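Local coordinates for prepilin (Salmonella typhi, PDB 3FHV), which is the type IVb pilin PilS, probably the pilus subunit, present as its globular part, and probably binds CFTR in adhesion, at residues A[98-109]-A[127-138]; A[112-120]-A[147-156]. One frame throughout, in Å; residues are numbered along the deposited sequence.

Contact 1 (A[98-109]-A[127-138])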
ATOM      1  N   GLN A  98     -24.942  -1.238  -6.677  1.00 10.14           N
ATOM      2  CA  GLN A  98     -24.933  -1.644  -8.083  1.00 13.15           C
ATOM      3  C   GLN A  98     -23.855  -1.008  -8.952  1.00 13.76           C
ATOM      4  O   GLN A  98     -23.111  -1.713  -9.638  1.00 12.00           O
ATOM      5  CB  GLN A  98     -26.315  -1.397  -8.702  1.00 13.54           C
ATOM      6  CG  GLN A  98     -26.656  -2.326  -9.871  1.00 16.30           C
ATOM      7  CD  GLN A  98     -26.052  -1.893 -11.195  1.00 18.68           C
ATOM      8  OE1 GLN A  98     -26.028  -2.664 -12.158  1.00 21.24           O
ATOM      9  NE2 GLN A  98     -25.583  -0.655 -11.258  1.00 19.37           N
ATOM     10  N   SER A  99     -23.775   0.319  -8.930  1.00 13.85           N
ATOM     11  CA  SER A  99     -22.789   1.028  -9.730  1.00 14.95           C
ATOM     12  C   SER A  99     -21.361   0.612  -9.388  1.00 13.39           C
ATOM     13  O   SER A  99     -20.553   0.350 -10.281  1.00 12.38           O
ATOM     14  CB  SER A  99     -22.943   2.537  -9.535  1.00 16.32           C
ATOM     15  OG  SER A  99     -21.952   3.227 -10.267  1.00 21.77           O
ATOM     16  N   ALA A 100     -21.061   0.555  -8.094  1.00 12.92           N
ATOM     17  CA  ALA A 100     -19.732   0.176  -7.630  1.00 14.00           C
ATOM     18  C   ALA A 100     -19.413  -1.263  -8.016  1.00 12.27           C
ATOM     19  O   ALA A 100     -18.292  -1.572  -8.399  1.00 11.37           O
ATOM     20  CB  ALA A 100     -19.637   0.345  -6.120  1.00 14.43           C
ATOM     21  N   CYS A 101     -20.402  -2.143  -7.902  1.00 11.25           N
ATOM     22  CA  CYS A 101     -20.216  -3.545  -8.254  1.00 11.73           C
ATOM     23  C   CYS A 101     -19.752  -3.675  -9.704  1.00 11.14           C
ATOM     24  O   CYS A 101     -18.876  -4.476 -10.016  1.00 10.01           O
ATOM     25  CB  CYS A 101     -21.529  -4.297  -8.048  1.00 12.49           C
ATOM     26  SG  CYS A 101     -21.621  -6.030  -8.612  1.00 11.55           S
ATOM     27  N   VAL A 102     -20.341  -2.884 -10.592  1.00 10.74           N
ATOM     28  CA  VAL A 102     -19.959  -2.938 -11.997  1.00  9.52           C
ATOM     29  C   VAL A 102     -18.549  -2.419 -12.235  1.00  9.89           C
ATOM     30  O   VAL A 102     -17.755  -3.049 -12.934  1.00  7.60           O
ATOM     31  CB  VAL A 102     -20.928  -2.126 -12.875  1.00  9.24           C
ATOM     32  CG1 VAL A 102     -20.425  -2.111 -14.320  1.00 10.89           C
ATOM     33  CG2 VAL A 102     -22.325  -2.739 -12.806  1.00  9.97           C
ATOM     34  N   SER A 103     -18.235  -1.265 -11.654  1.00  9.82           N
ATOM     35  CA  SER A 103     -16.911  -0.681 -11.834  1.00 10.64           C
ATOM     36  C   SER A 103     -15.803  -1.487 -11.153  1.00  9.43           C
ATOM     37  O   SER A 103     -14.714  -1.628 -11.696  1.00  6.97           O
ATOM     38  CB  SER A 103     -16.895   0.753 -11.303  1.00 12.31           C
ATOM     39  OG  SER A 103     -17.105   0.760  -9.908  1.00 19.25           O
ATOM     40  N   ILE A 104     -16.078  -2.008  -9.964  1.00  8.17           N
ATOM     41  CA  ILE A 104     -15.080  -2.784  -9.247  1.00  8.32           C
ATOM     42  C   ILE A 104     -14.825  -4.147  -9.894  1.00  7.91           C
ATOM     43  O   ILE A 104     -13.671  -4.556 -10.063  1.00  5.20           O
ATOM     44  CB  ILE A 104     -15.493  -2.992  -7.781  1.00  8.43           C
ATOM     45  CG1 ILE A 104     -15.580  -1.631  -7.069  1.00  9.01           C
ATOM     46  CG2 ILE A 104     -14.482  -3.891  -7.075  1.00  7.67           C
ATOM     47  CD1 ILE A 104     -16.248  -1.707  -5.694  1.00  9.46           C
ATOM     48  N   SER A 105     -15.891  -4.854 -10.254  1.00  6.93           N
ATOM     49  CA  SER A 105     -15.715  -6.164 -10.860  1.00  8.33           C
ATOM     50  C   SER A 105     -14.974  -6.053 -12.192  1.00  9.01           C
ATOM     51  O   SER A 105     -14.053  -6.828 -12.455  1.00  8.33           O
ATOM     52  CB  SER A 105     -17.070  -6.871 -11.050  1.00  9.01           C
ATOM     53  OG  SER A 105     -17.902  -6.166 -11.949  1.00  8.74           O
ATOM     54  N   THR A 106     -15.352  -5.088 -13.029  1.00  9.01           N
ATOM     55  CA  THR A 106     -14.667  -4.943 -14.308  1.00  8.72           C
ATOM     56  C   THR A 106     -13.241  -4.456 -14.099  1.00  7.68           C
ATOM     57  O   THR A 106     -12.322  -4.880 -14.799  1.00  7.27           O
ATOM     58  CB  THR A 106     -15.415  -3.989 -15.266  1.00  9.89           C
ATOM     59  OG1 THR A 106     -15.572  -2.699 -14.659  1.00 11.14           O
ATOM     60  CG2 THR A 106     -16.785  -4.565 -15.601  1.00  7.55           C
ATOM     61  N   GLY A 107     -13.053  -3.577 -13.122  1.00  7.02           N
ATOM     62  CA  GLY A 107     -11.719  -3.073 -12.841  1.00  7.86           C
ATOM     63  C   GLY A 107     -10.758  -4.173 -12.411  1.00  7.04           C
ATOM     64  O   GLY A 107      -9.604  -4.209 -12.854  1.00  5.82           O
ATOM     65  N   MET A 108     -11.230  -5.073 -11.552  1.00  7.47           N
ATOM     66  CA  MET A 108     -10.397  -6.175 -11.070  1.00  9.18           C
ATOM     67  C   MET A 108     -10.095  -7.134 -12.223  1.00  8.87           C
ATOM     68  O   MET A 108      -9.030  -7.751 -12.265  1.00  8.88           O
ATOM     69  CB  MET A 108     -11.096  -6.927  -9.926  1.00  9.04           C
ATOM     70  CG  MET A 108     -11.295  -6.111  -8.634  1.00  9.64           C
ATOM     71  SD  MET A 108      -9.767  -5.531  -7.825  1.00 11.25           S
ATOM     72  CE  MET A 108      -9.139  -7.071  -7.180  1.00  8.64           C
ATOM     73  N   SER A 109     -11.036  -7.259 -13.155  1.00  9.43           N
ATOM     74  CA  SER A 109     -10.836  -8.122 -14.317  1.00  9.21           C
ATOM     75  C   SER A 109      -9.707  -7.553 -15.182  1.00 10.75           C
ATOM     76  O   SER A 109      -8.783  -8.270 -15.565  1.00 10.33           O
ATOM     77  CB  SER A 109     -12.109  -8.203 -15.163  1.00  9.67           C
ATOM     78  OG  SER A 109     -11.879  -8.963 -16.344  1.00  7.49           O
ATOM     79  N   ALA A 127     -11.454 -15.250 -14.695  1.00  7.11           N
ATOM     80  CA  ALA A 127     -11.090 -13.906 -14.251  1.00  7.01           C
ATOM     81  C   ALA A 127     -11.419 -12.823 -15.271  1.00  8.71           C
ATOM     82  O   ALA A 127     -10.806 -11.749 -15.284  1.00  6.17           O
ATOM     83  CB  ALA A 127      -9.599 -13.851 -13.888  1.00  8.85           C
ATOM     84  N   LYS A 128     -12.386 -13.099 -16.135  1.00  8.28           N
ATOM     85  CA  LYS A 128     -12.780 -12.105 -17.115  1.00  8.02           C
ATOM     86  C   LYS A 128     -14.209 -11.653 -16.841  1.00  9.32           C
ATOM     87  O   LYS A 128     -15.144 -12.451 -16.872  1.00  8.04           O
ATOM     88  CB  LYS A 128     -12.673 -12.658 -18.540  1.00 11.69           C
ATOM     89  CG  LYS A 128     -13.106 -11.644 -19.595  1.00 14.61           C
ATOM     90  CD  LYS A 128     -12.925 -12.148 -21.014  1.00 18.56           C
ATOM     91  CE  LYS A 128     -13.413 -11.104 -22.015  1.00 20.91           C
ATOM     92  NZ  LYS A 128     -13.265 -11.546 -23.431  1.00 24.38           N
ATOM     93  N   VAL A 129     -14.371 -10.369 -16.541  1.00  7.39           N
ATOM     94  CA  VAL A 129     -15.694  -9.821 -16.292  1.00  7.33           C
ATOM     95  C   VAL A 129     -15.803  -8.540 -17.109  1.00  8.75           C
ATOM     96  O   VAL A 129     -15.019  -7.611 -16.924  1.00  7.64           O
ATOM     97  CB  VAL A 129     -15.925  -9.494 -14.793  1.00  7.42           C
ATOM     98  CG1 VAL A 129     -17.288  -8.825 -14.615  1.00  8.05           C
ATOM     99  CG2 VAL A 129     -15.866 -10.762 -13.958  1.00  7.87           C
ATOM    100  N   THR A 130     -16.766  -8.512 -18.026  1.00  8.54           N
ATOM    101  CA  THR A 130     -16.996  -7.354 -18.888  1.00  9.68           C
ATOM    102  C   THR A 130     -18.072  -6.457 -18.291  1.00  8.90           C
ATOM    103  O   THR A 130     -18.820  -6.872 -17.413  1.00  9.02           O
ATOM    104  CB  THR A 130     -17.475  -7.783 -20.295  1.00 10.51           C
ATOM    105  OG1 THR A 130     -18.638  -8.612 -20.163  1.00  9.13           O
ATOM    106  CG2 THR A 130     -16.380  -8.554 -21.037  1.00 11.57           C
ATOM    107  N   ALA A 131     -18.145  -5.224 -18.778  1.00  9.13           N
ATOM    108  CA  ALA A 131     -19.136  -4.282 -18.293  1.00 10.73           C
ATOM    109  C   ALA A 131     -20.516  -4.869 -18.566  1.00 10.86           C
ATOM    110  O   ALA A 131     -21.431  -4.722 -17.763  1.00 11.42           O
ATOM    111  CB  ALA A 131     -18.973  -2.935 -19.009  1.00 10.97           C
ATOM    112  N   GLU A 132     -20.658  -5.549 -19.700  1.00  9.82           N
ATOM    113  CA  GLU A 132     -21.939  -6.146 -20.056  1.00 12.72           C
ATOM    114  C   GLU A 132     -22.320  -7.242 -19.069  1.00 12.09           C
ATOM    115  O   GLU A 132     -23.477  -7.347 -18.675  1.00 12.34           O
ATOM    116  CB  GLU A 132     -21.899  -6.727 -21.473  1.00 14.17           C
ATOM    117  CG  GLU A 132     -21.820  -5.700 -22.594  1.00 17.25           C
ATOM    118  CD  GLU A 132     -20.501  -4.962 -22.627  1.00 19.29           C
ATOM    119  OE1 GLU A 132     -19.498  -5.517 -22.130  1.00 17.92           O
ATOM    120  OE2 GLU A 132     -20.460  -3.832 -23.164  1.00 21.16           O
ATOM    121  N   ILE A 133     -21.354  -8.060 -18.667  1.00  9.73           N
ATOM    122  CA  ILE A 133     -21.651  -9.131 -17.718  1.00 10.46           C
ATOM    123  C   ILE A 133     -21.991  -8.553 -16.346  1.00 10.48           C
ATOM    124  O   ILE A 133     -22.999  -8.917 -15.735  1.00  9.77           O
ATOM    125  CB  ILE A 133     -20.452 -10.111 -17.576  1.00 10.14           C
ATOM    126  CG1 ILE A 133     -20.332 -10.980 -18.832  1.00  9.37           C
ATOM    127  CG2 ILE A 133     -20.624 -10.979 -16.332  1.00  8.83           C
ATOM    128  CD1 ILE A 133     -19.073 -11.855 -18.861  1.00  5.95           C
ATOM    129  N   ALA A 134     -21.143  -7.647 -15.865  1.00 11.71           N
ATOM    130  CA  ALA A 134     -21.345  -7.032 -14.561  1.00 11.72           C
ATOM    131  C   ALA A 134     -22.691  -6.323 -14.448  1.00 11.24           C
ATOM    132  O   ALA A 134     -23.417  -6.521 -13.469  1.00  9.33           O
ATOM    133  CB  ALA A 134     -20.210  -6.062 -14.260  1.00 10.50           C
ATOM    134  N   SER A 135     -23.025  -5.503 -15.444  1.00 13.81           N
ATOM    135  CA  SER A 135     -24.291  -4.766 -15.436  1.00 14.34           C
ATOM    136  C   SER A 135     -25.473  -5.694 -15.183  1.00 13.55           C
ATOM    137  O   SER A 135     -26.432  -5.341 -14.492  1.00 13.14           O
ATOM    138  CB  SER A 135     -24.510  -4.054 -16.776  1.00 16.12           C
ATOM    139  OG  SER A 135     -23.507  -3.084 -17.010  1.00 25.13           O
ATOM    140  N   SER A 136     -25.401  -6.888 -15.746  1.00 11.76           N
ATOM    141  CA  SER A 136     -26.484  -7.840 -15.596  1.00 12.23           C
ATOM    142  C   SER A 136     -26.434  -8.579 -14.262  1.00 12.13           C
ATOM    143  O   SER A 136     -27.446  -8.676 -13.562  1.00 11.09           O
ATOM    144  CB  SER A 136     -26.454  -8.825 -16.770  1.00 11.91           C
ATOM    145  OG  SER A 136     -27.466  -9.814 -16.660  1.00 15.13           O
ATOM    146  N   GLU A 137     -25.260  -9.085 -13.897  1.00  9.81           N
ATOM    147  CA  GLU A 137     -25.117  -9.832 -12.653  1.00  8.71           C
ATOM    148  C   GLU A 137     -25.164  -9.006 -11.371  1.00  7.32           C
ATOM    149  O   GLU A 137     -25.534  -9.520 -10.324  1.00  9.37           O
ATOM    150  CB  GLU A 137     -23.836 -10.658 -12.681  1.00  7.22           C
ATOM    151  CG  GLU A 137     -23.794 -11.663 -13.815  1.00  7.80           C
ATOM    152  CD  GLU A 137     -22.526 -12.475 -13.799  1.00  7.90           C
ATOM    153  OE1 GLU A 137     -21.574 -12.041 -13.117  1.00 10.21           O
ATOM    154  OE2 GLU A 137     -22.471 -13.527 -14.468  1.00  7.00           O
ATOM    155  N   CYS A 138     -24.770  -7.739 -11.440  1.00  8.32           N
ATOM    156  CA  CYS A 138     -24.816  -6.877 -10.264  1.00  9.66           C
ATOM    157  C   CYS A 138     -26.273  -6.481 -10.086  1.00 11.13           C
ATOM    158  O   CYS A 138     -26.887  -5.975 -11.013  1.00 10.33           O
ATOM    159  CB  CYS A 138     -23.979  -5.619 -10.474  1.00  8.79           C
ATOM    160  SG  CYS A 138     -22.175  -5.882 -10.570  1.00 10.87           S
TER
HETATM  161  O   HOH W   1      -8.040 -11.027 -15.336  1.00 24.28           O
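The disulfide-bonded region of this type IVb pilin is closed by Cys101 and Cys138. Their bond ties helix 98-111 to the end of the short helix 131-137. The axes of 98-109 and 131-137 come within 8.6 Å and run roughly antiparallel, at 146°. Cys138 is the first residue past its helix. The SG of Cys101 lies anti to its own backbone N (chi1 173°), which carries it across to the SG of Cys138. Val102 packs next to the bridge. Its CG2 reaches the SG of Cys138 at 3.9 Å, and its CG1 reaches the CB of Ala134 at 4.0 Å. That small side chain is consistent with the close approach: the CA atoms of Val102 and Ala134 are 5.0 Å apart. The hydroxyl of Ser105 sits over the same methyl but is turned back on its own helix. It donates to Cys101 O, which also accepts from Ser105 N. Thr106 does likewise with Val102 O. This leaves the CG2 of Thr106 to face the start of the short helix, 3.5 Å from Ala131 N. That helix is N-capped by Thr130, whose OG1 accepts from Ile133 N. Val129 points inward, and its CG1 meets Ser105; His124 of strand 122-124 also touches the Val129 side chain. At the far end a water lies 2.9 Å from both Ser109 O and Ala127 O, with other acceptors in reach. Beside it, Val129 N donates to Ser109 OG over 2.9 Å, nearly straight at 169°.

Contact 2 (A[112-120]-A[147-156])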
ATOM      1  N   GLY A 112      -6.196  -7.653 -14.021  1.00 16.99           N
ATOM      2  CA  GLY A 112      -5.622  -8.957 -14.312  1.00 15.13           C
ATOM      3  C   GLY A 112      -4.899  -9.750 -13.231  1.00 15.35           C
ATOM      4  O   GLY A 112      -4.315 -10.788 -13.536  1.00 14.90           O
ATOM      5  N   GLY A 113      -4.946  -9.301 -11.982  1.00 15.18           N
ATOM      6  CA  GLY A 113      -4.240 -10.022 -10.931  1.00 15.05           C
ATOM      7  C   GLY A 113      -4.937 -11.170 -10.213  1.00 14.06           C
ATOM      8  O   GLY A 113      -4.290 -11.921  -9.477  1.00 12.78           O
ATOM      9  N   THR A 114      -6.243 -11.322 -10.401  1.00 11.30           N
ATOM     10  CA  THR A 114      -6.956 -12.397  -9.719  1.00  9.25           C
ATOM     11  C   THR A 114      -6.901 -13.702 -10.494  1.00 10.44           C
ATOM     12  O   THR A 114      -6.460 -13.746 -11.647  1.00 10.02           O
ATOM     13  CB  THR A 114      -8.459 -12.069  -9.523  1.00 10.54           C
ATOM     14  OG1 THR A 114      -9.160 -12.309 -10.751  1.00  9.38           O
ATOM     15  CG2 THR A 114      -8.646 -10.609  -9.128  1.00  7.40           C
ATOM     16  N   SER A 115      -7.360 -14.763  -9.842  1.00 10.97           N
ATOM     17  CA  SER A 115      -7.445 -16.073 -10.461  1.00 11.01           C
ATOM     18  C   SER A 115      -8.931 -16.388 -10.522  1.00  9.42           C
ATOM     19  O   SER A 115      -9.337 -17.540 -10.577  1.00 11.04           O
ATOM     20  CB  SER A 115      -6.715 -17.121  -9.625  1.00 14.80           C
ATOM     21  OG  SER A 115      -5.317 -16.959  -9.759  1.00 16.90           O
ATOM     22  N   GLY A 116      -9.745 -15.340 -10.492  1.00  8.51           N
ATOM     23  CA  GLY A 116     -11.178 -15.533 -10.540  1.00  6.55           C
ATOM     24  C   GLY A 116     -11.904 -14.412  -9.829  1.00  8.48           C
ATOM     25  O   GLY A 116     -11.415 -13.873  -8.836  1.00  7.66           O
ATOM     26  N   ILE A 117     -13.069 -14.063 -10.360  1.00  5.84           N
ATOM     27  CA  ILE A 117     -13.908 -13.001  -9.819  1.00  5.99           C
ATOM     28  C   ILE A 117     -15.345 -13.502  -9.755  1.00  8.16           C
ATOM     29  O   ILE A 117     -15.884 -14.032 -10.741  1.00  5.92           O
ATOM     30  CB  ILE A 117     -13.857 -11.740 -10.715  1.00  6.27           C
ATOM     31  CG1 ILE A 117     -12.423 -11.209 -10.774  1.00  7.58           C
ATOM     32  CG2 ILE A 117     -14.800 -10.670 -10.166  1.00  7.70           C
ATOM     33  CD1 ILE A 117     -12.197 -10.086 -11.794  1.00  7.62           C
ATOM     34  N   LYS A 118     -15.969 -13.324  -8.596  1.00  7.82           N
ATOM     35  CA  LYS A 118     -17.338 -13.771  -8.405  1.00  8.45           C
ATOM     36  C   LYS A 118     -18.268 -12.611  -8.090  1.00  7.64           C
ATOM     37  O   LYS A 118     -17.958 -11.762  -7.257  1.00  8.01           O
ATOM     38  CB  LYS A 118     -17.423 -14.765  -7.250  1.00  7.91           C
ATOM     39  CG  LYS A 118     -16.445 -15.920  -7.306  1.00 14.77           C
ATOM     40  CD  LYS A 118     -16.708 -16.875  -6.144  1.00 18.46           C
ATOM     41  CE  LYS A 118     -15.731 -18.042  -6.134  1.00 22.37           C
ATOM     42  NZ  LYS A 118     -16.021 -18.966  -5.006  1.00 24.50           N
ATOM     43  N   ILE A 119     -19.410 -12.582  -8.761  1.00  6.86           N
ATOM     44  CA  ILE A 119     -20.414 -11.553  -8.503  1.00  6.35           C
ATOM     45  C   ILE A 119     -21.635 -12.343  -8.069  1.00  7.35           C
ATOM     46  O   ILE A 119     -22.250 -13.042  -8.880  1.00  5.73           O
ATOM     47  CB  ILE A 119     -20.749 -10.732  -9.760  1.00  6.16           C
ATOM     48  CG1 ILE A 119     -19.489 -10.037 -10.283  1.00  8.86           C
ATOM     49  CG2 ILE A 119     -21.812  -9.667  -9.418  1.00  7.14           C
ATOM     50  CD1 ILE A 119     -19.724  -9.206 -11.533  1.00  9.62           C
ATOM     51  N   ASN A 120     -21.964 -12.250  -6.784  1.00  8.05           N
ATOM     52  CA  ASN A 120     -23.085 -12.989  -6.225  1.00  9.41           C
ATOM     53  C   ASN A 120     -22.871 -14.475  -6.549  1.00 10.33           C
ATOM     54  O   ASN A 120     -21.796 -15.009  -6.273  1.00  9.38           O
ATOM     55  CB  ASN A 120     -24.385 -12.428  -6.801  1.00 10.08           C
ATOM     56  CG  ASN A 120     -24.581 -10.960  -6.427  1.00 10.76           C
ATOM     57  OD1 ASN A 120     -25.004 -10.128  -7.243  1.00 10.78           O
ATOM     58  ND2 ASN A 120     -24.270 -10.640  -5.183  1.00  5.24           N
ATOM     59  N   THR A 147     -26.690  -4.616  -2.599  1.00  8.34           N
ATOM     60  CA  THR A 147     -27.076  -6.010  -2.462  1.00 10.09           C
ATOM     61  C   THR A 147     -26.089  -6.987  -3.096  1.00 10.45           C
ATOM     62  O   THR A 147     -26.387  -8.166  -3.212  1.00  9.41           O
ATOM     63  CB  THR A 147     -28.470  -6.265  -3.093  1.00 10.94           C
ATOM     64  OG1 THR A 147     -28.453  -5.905  -4.484  1.00 11.50           O
ATOM     65  CG2 THR A 147     -29.539  -5.445  -2.372  1.00 11.75           C
ATOM     66  N   ASN A 148     -24.908  -6.509  -3.479  1.00  9.05           N
ATOM     67  CA  ASN A 148     -23.931  -7.375  -4.128  1.00  8.16           C
ATOM     68  C   ASN A 148     -22.776  -7.857  -3.267  1.00  8.63           C
ATOM     69  O   ASN A 148     -22.248  -7.114  -2.434  1.00 10.13           O
ATOM     70  CB  ASN A 148     -23.364  -6.669  -5.364  1.00  8.78           C
ATOM     71  CG  ASN A 148     -24.423  -6.390  -6.408  1.00 11.64           C
ATOM     72  OD1 ASN A 148     -24.947  -7.309  -7.029  1.00 12.41           O
ATOM     73  ND2 ASN A 148     -24.747  -5.110  -6.606  1.00 10.53           N
ATOM     74  N   THR A 149     -22.405  -9.121  -3.472  1.00  6.71           N
ATOM     75  CA  THR A 149     -21.272  -9.730  -2.787  1.00  7.87           C
ATOM     76  C   THR A 149     -20.247 -10.031  -3.884  1.00  6.98           C
ATOM     77  O   THR A 149     -20.550 -10.743  -4.834  1.00  6.41           O
ATOM     78  CB  THR A 149     -21.647 -11.069  -2.109  1.00  8.57           C
ATOM     79  OG1 THR A 149     -22.668 -10.842  -1.136  1.00 10.75           O
ATOM     80  CG2 THR A 149     -20.427 -11.686  -1.416  1.00 10.00           C
ATOM     81  N   LEU A 150     -19.046  -9.480  -3.752  1.00  6.75           N
ATOM     82  CA  LEU A 150     -17.991  -9.711  -4.729  1.00  7.53           C
ATOM     83  C   LEU A 150     -16.911 -10.543  -4.061  1.00  8.83           C
ATOM     84  O   LEU A 150     -16.601 -10.343  -2.884  1.00  9.03           O
ATOM     85  CB  LEU A 150     -17.391  -8.379  -5.214  1.00  8.29           C
ATOM     86  CG  LEU A 150     -18.276  -7.427  -6.040  1.00  9.90           C
ATOM     87  CD1 LEU A 150     -17.503  -6.143  -6.375  1.00  9.16           C
ATOM     88  CD2 LEU A 150     -18.701  -8.122  -7.317  1.00 11.80           C
ATOM     89  N   VAL A 151     -16.364 -11.504  -4.794  1.00  8.87           N
ATOM     90  CA  VAL A 151     -15.289 -12.326  -4.255  1.00  9.57           C
ATOM     91  C   VAL A 151     -14.140 -12.347  -5.251  1.00  8.98           C
ATOM     92  O   VAL A 151     -14.348 -12.585  -6.437  1.00  8.25           O
ATOM     93  CB  VAL A 151     -15.738 -13.785  -3.985  1.00  8.44           C
ATOM     94  CG1 VAL A 151     -14.608 -14.548  -3.306  1.00  9.78           C
ATOM     95  CG2 VAL A 151     -16.979 -13.803  -3.107  1.00  8.23           C
ATOM     96  N   PHE A 152     -12.934 -12.081  -4.762  1.00  8.01           N
ATOM     97  CA  PHE A 152     -11.751 -12.080  -5.608  1.00  7.84           C
ATOM     98  C   PHE A 152     -10.847 -13.230  -5.162  1.00  9.34           C
ATOM     99  O   PHE A 152     -10.417 -13.285  -4.008  1.00  8.27           O
ATOM    100  CB  PHE A 152     -11.034 -10.731  -5.483  1.00  7.18           C
ATOM    101  CG  PHE A 152     -11.958  -9.548  -5.604  1.00  8.06           C
ATOM    102  CD1 PHE A 152     -12.757  -9.382  -6.735  1.00  8.13           C
ATOM    103  CD2 PHE A 152     -12.041  -8.607  -4.584  1.00  7.01           C
ATOM    104  CE1 PHE A 152     -13.630  -8.293  -6.845  1.00  6.56           C
ATOM    105  CE2 PHE A 152     -12.902  -7.521  -4.680  1.00  8.96           C
ATOM    106  CZ  PHE A 152     -13.703  -7.358  -5.814  1.00  8.60           C
ATOM    107  N   ASN A 153     -10.565 -14.144  -6.084  1.00  9.86           N
ATOM    108  CA  ASN A 153      -9.681 -15.270  -5.801  1.00 12.69           C
ATOM    109  C   ASN A 153      -8.270 -15.041  -6.333  1.00 12.79           C
ATOM    110  O   ASN A 153      -8.022 -14.089  -7.072  1.00 10.09           O
ATOM    111  CB  ASN A 153     -10.258 -16.563  -6.380  1.00 15.93           C
ATOM    112  CG  ASN A 153     -11.394 -17.120  -5.544  1.00 21.24           C
ATOM    113  OD1 ASN A 153     -12.559 -16.780  -5.752  1.00 28.55           O
ATOM    114  ND2 ASN A 153     -11.059 -17.981  -4.590  1.00 23.35           N
ATOM    115  N   TYR A 154      -7.350 -15.921  -5.952  1.00 13.82           N
ATOM    116  CA  TYR A 154      -5.928 -15.603  -5.978  1.00 17.67           C
ATOM    117  C   TYR A 154      -5.078 -16.868  -5.919  1.00 24.55           C
ATOM    118  O   TYR A 154      -5.067 -17.573  -4.910  1.00 20.79           O
ATOM    119  CB  TYR A 154      -5.566 -14.671  -4.820  1.00 14.05           C
ATOM    120  CG  TYR A 154      -5.919 -13.222  -5.065  1.00 11.98           C
ATOM    121  CD1 TYR A 154      -5.230 -12.469  -6.006  1.00  8.02           C
ATOM    122  CD2 TYR A 154      -6.943 -12.608  -4.357  1.00 10.47           C
ATOM    123  CE1 TYR A 154      -5.549 -11.144  -6.234  1.00 11.69           C
ATOM    124  CE2 TYR A 154      -7.270 -11.283  -4.578  1.00  9.65           C
ATOM    125  CZ  TYR A 154      -6.570 -10.556  -5.517  1.00  9.56           C
ATOM    126  OH  TYR A 154      -6.892  -9.237  -5.740  1.00  9.59           O
ATOM    127  N   ASN A 155      -4.367 -17.148  -7.007  1.00 33.34           N
ATOM    128  CA  ASN A 155      -3.970 -18.513  -7.331  1.00 42.47           C
ATOM    129  C   ASN A 155      -5.004 -19.537  -6.876  1.00 45.55           C
ATOM    130  O   ASN A 155      -5.200 -19.744  -5.678  1.00 47.52           O
ATOM    131  CB  ASN A 155      -2.605 -18.834  -6.718  1.00 43.70           C
ATOM    132  CG  ASN A 155      -1.542 -19.094  -7.766  1.00 47.74           C
ATOM    133  OD1 ASN A 155      -0.351 -19.154  -7.458  1.00 49.74           O
ATOM    134  ND2 ASN A 155      -1.967 -19.248  -9.014  1.00 49.07           N
ATOM    135  N   GLY A 156      -5.661 -20.176  -7.838  1.00 49.34           N
ATOM    136  CA  GLY A 156      -6.409 -21.383  -7.575  1.00 53.59           C
ATOM    137  C   GLY A 156      -7.891 -21.122  -7.400  1.00 55.81           C
ATOM    138  O   GLY A 156      -8.695 -21.516  -8.278  1.00 57.38           O
ATOM    139  OXT GLY A 156      -8.249 -20.514  -6.376  1.00 57.72           O
TER
HETATM  140  O   HOH W   2      -3.983 -14.876  -8.786  1.00 21.08           O
HETATM  141  O   HOH W   3     -11.164 -20.263 -10.031  1.00 28.98           O
HETATM  142  O   HOH W   4     -20.167 -13.522  -4.510  1.00 16.24           O
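Lys118 and Val151 lie side by side on one face of an antiparallel strand pair, pointing the same way. They form a hydrogen-bonded pair of strands 116-119 and 148-154. Their CB atoms are 3.8 Å apart. Lys118 N donates to Val151 O, and Val151 N returns a bond to Lys118 O. The lysine chain is extended beyond CG and runs past Val151. It is Lys118 CE that touches Asn153 OD1, at 3.4 Å, while Lys118 NZ stays farther from that oxygen, at 4.2 Å. Ile119 and Leu150 are also side by side, on the other face. The CD2 of Leu150 packs against the CG1 of Ile119 at 3.6 Å. Ile117 meets Phe152 at an angle on this face. Ile117 CG2, anti to the backbone N, comes to the ring edge near the ring plane, 4.2 Å from Phe152 CD1.

Beyond Ile119 the pairing continues with Asn120 N, which donates to Thr149 O. Toward the other end, Asn153 N donates to Gly116 O. Ser115 N reaches Asn153 O from well above the carbonyl plane, 57° out of it. Thr114 OG1 accepts from Gly116 N over 3.1 Å, making an ST turn just ahead. The ring of Tyr154 lies obliquely to Gly113 O and Thr114 CA.

Strand 148-154 is an interior strand of the sheet, between 116-119 and 88-96, and bonds through Leu150 to Thr93 and through Phe152 to Ile91. On the face of Ile119 and Leu150, helix 98-111 packs through Cys101 and Ser105, while Tyr14 of helix 8-25 meets the Phe152 ring.

The centres of contacts 1 and 2 lie 11 Å apart, and the two touch. Along the chain their segments alternate: helix 98-111, strand 116-119, helix 131-137, strand 148-154. Each helix is followed by a strand of contact 2; edge strand 122-124 comes between strand 116-119 and helix 131-137. Helix 98-111 lies against one face of the antiparallel sheet, where Ser109 N meets Ile117 CD1 and Met108 CE meets Tyr154 OH. Near the disulfide, Cys138 CA packs on Asn148 OD1. Together they make the C-terminal part of the pilin globular domain, with the disulfide holding the connection between the strands 122-124 and 148-154 to helix 98-111.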